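Local coordinates for protein 1-Cys peroxiredoxin (Vibrio vulnificus MO6-24/O, PDB 5K2I) that probably reduces hydrogen peroxide and other peroxides as a 1-Cys peroxiredoxin, and is implicated in scavenging nitric oxide, at residues L27-G32 and L95-G100. Sequence-based numbering, arbitrary orientation.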
loop_
_atom_site.group_PDB
_atom_site.type_symbol
_atom_site.label_atom_id
_atom_site.label_comp_id
_atom_site.label_asym_id
_atom_site.label_seq_id
_atom_site.Cartn_x
_atom_site.Cartn_y
_atom_site.Cartn_z
ATOM N N LEU A 27 23.743 -7.194 -17.728
ATOM C CA LEU A 27 25.124 -7.331 -17.271
ATOM C C LEU A 27 26.091 -6.514 -18.120
ATOM O O LEU A 27 27.214 -6.236 -17.689
ATOM C CB LEU A 27 25.545 -8.803 -17.231
ATOM C CG LEU A 27 24.739 -9.627 -16.218
ATOM C CD1 LEU A 27 25.225 -11.075 -16.220
ATOM C CD2 LEU A 27 24.862 -9.038 -14.823
ATOM N N GLU A 28 25.666 -6.132 -19.320
ATOM C CA GLU A 28 26.442 -5.208 -20.137
ATOM C C GLU A 28 26.084 -3.762 -19.781
ATOM O O GLU A 28 26.958 -2.922 -19.584
ATOM C CB GLU A 28 26.202 -5.488 -21.628
ATOM C CG GLU A 28 26.792 -6.813 -22.111
ATOM C CD GLU A 28 26.712 -6.979 -23.625
ATOM O OE1 GLU A 28 25.984 -6.204 -24.284
ATOM O OE2 GLU A 28 27.372 -7.901 -24.153
ATOM N N LEU A 29 24.790 -3.487 -19.689
ATOM C CA LEU A 29 24.299 -2.154 -19.354
ATOM C C LEU A 29 24.850 -1.636 -18.022
ATOM O O LEU A 29 25.190 -0.454 -17.899
ATOM C CB LEU A 29 22.772 -2.175 -19.315
ATOM C CG LEU A 29 22.016 -0.856 -19.097
ATOM C CD1 LEU A 29 22.230 0.094 -20.257
ATOM C CD2 LEU A 29 20.540 -1.128 -18.915
ATOM N N PHE A 30 24.944 -2.526 -17.039
ATOM C CA PHE A 30 25.338 -2.143 -15.685
ATOM C C PHE A 30 26.812 -2.449 -15.367
ATOM O O PHE A 30 27.286 -2.179 -14.258
ATOM C CB PHE A 30 24.432 -2.845 -14.657
ATOM C CG PHE A 30 22.953 -2.505 -14.774
ATOM C CD1 PHE A 30 22.515 -1.364 -15.434
ATOM C CD2 PHE A 30 22.006 -3.335 -14.190
ATOM C CE1 PHE A 30 21.158 -1.064 -15.519
ATOM C CE2 PHE A 30 20.636 -3.043 -14.274
ATOM C CZ PHE A 30 20.215 -1.905 -14.945
ATOM N N ALA A 31 27.545 -2.974 -16.344
ATOM C CA ALA A 31 28.957 -3.296 -16.138
ATOM C C ALA A 31 29.764 -2.048 -15.792
ATOM O O ALA A 31 29.585 -1.001 -16.428
ATOM C CB ALA A 31 29.535 -3.967 -17.382
ATOM N N GLY A 32 30.646 -2.172 -14.802
ATOM C CA GLY A 32 31.551 -1.090 -14.445
ATOM C C GLY A 32 30.886 0.104 -13.798
ATOM O O GLY A 32 31.493 1.165 -13.682
ATOM N N LEU A 95 16.706 6.157 -16.169
ATOM C CA LEU A 95 16.609 5.276 -17.317
ATOM C C LEU A 95 15.385 4.385 -17.166
ATOM O O LEU A 95 15.279 3.637 -16.196
ATOM C CB LEU A 95 17.882 4.436 -17.443
ATOM C CG LEU A 95 17.911 3.439 -18.595
ATOM C CD1 LEU A 95 17.720 4.132 -19.939
ATOM C CD2 LEU A 95 19.225 2.673 -18.551
ATOM N N MET A 96 14.460 4.475 -18.111
ATOM C CA MET A 96 13.241 3.676 -18.059
ATOM C C MET A 96 13.416 2.336 -18.780
ATOM O O MET A 96 13.695 2.301 -19.990
ATOM C CB MET A 96 12.069 4.462 -18.665
ATOM C CG MET A 96 11.983 5.912 -18.185
ATOM S SD MET A 96 11.710 6.075 -16.390
ATOM C CE MET A 96 10.133 5.256 -16.286
ATOM N N LEU A 97 13.265 1.237 -18.040
ATOM C CA LEU A 97 13.502 -0.107 -18.572
ATOM C C LEU A 97 12.272 -0.988 -18.463
ATOM O O LEU A 97 11.578 -0.998 -17.439
ATOM C CB LEU A 97 14.671 -0.777 -17.841
ATOM C CG LEU A 97 16.033 -0.083 -17.957
ATOM C CD1 LEU A 97 17.095 -0.742 -17.049
ATOM C CD2 LEU A 97 16.497 -0.065 -19.394
ATOM N N ALA A 98 12.019 -1.736 -19.527
ATOM C CA ALA A 98 10.824 -2.556 -19.647
ATOM C C ALA A 98 11.111 -4.048 -19.534
ATOM O O ALA A 98 12.018 -4.579 -20.200
ATOM C CB ALA A 98 10.134 -2.269 -20.983
ATOM N N ASP A 99 10.337 -4.717 -18.686
ATOM C CA ASP A 99 10.363 -6.175 -18.582
ATOM C C ASP A 99 9.016 -6.731 -19.046
ATOM O O ASP A 99 8.239 -7.235 -18.251
ATOM C CB ASP A 99 10.667 -6.567 -17.130
ATOM C CG ASP A 99 10.815 -8.059 -16.932
ATOM O OD1 ASP A 99 11.257 -8.751 -17.878
ATOM O OD2 ASP A 99 10.498 -8.533 -15.814
ATOM N N GLY A 100 8.732 -6.626 -20.340
ATOM C CA GLY A 100 7.368 -6.797 -20.817
ATOM C C GLY A 100 6.718 -8.150 -20.617
ATOM O O GLY A 100 5.490 -8.245 -20.519
#
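The ring of F30 meets L97 at its edge. The methyl CD1 of L97 sits near the ring plane, 3.9 Å from F30 CZ. No atom of segment 95-100 lies over either face of the ring. Within its own segment, L29 CD2 stands to one side of the ring plane, beyond the rim, 3.4 Å from F30 CE1. This methyl also links L29 to the strand. L29 CD2 meets L97 CD1 at 3.9 Å and L95 CD2 at 4.0 Å, tip to tip in both cases. L97 CD1 touches both L29 and F30. The contact is wholly apolar, and no hydrogen bond joins the segments. The CG of L29 is anti to the backbone N (chi1 -175°), which extends the side chain from the helix toward the two leucines.

The protein has a thioredoxin-like fold. Strand 95-98 pairs in parallel with strand 70-75 of its central sheet. The short helix 26-29 follows the N-terminal hairpin of strands 12-17 and 20-25 and packs on one face of this sheet. L95 and L97 point to that face, while M96 and A98 touch helix 79-88. F30 also touches L70, and L97 touches A72 and L13.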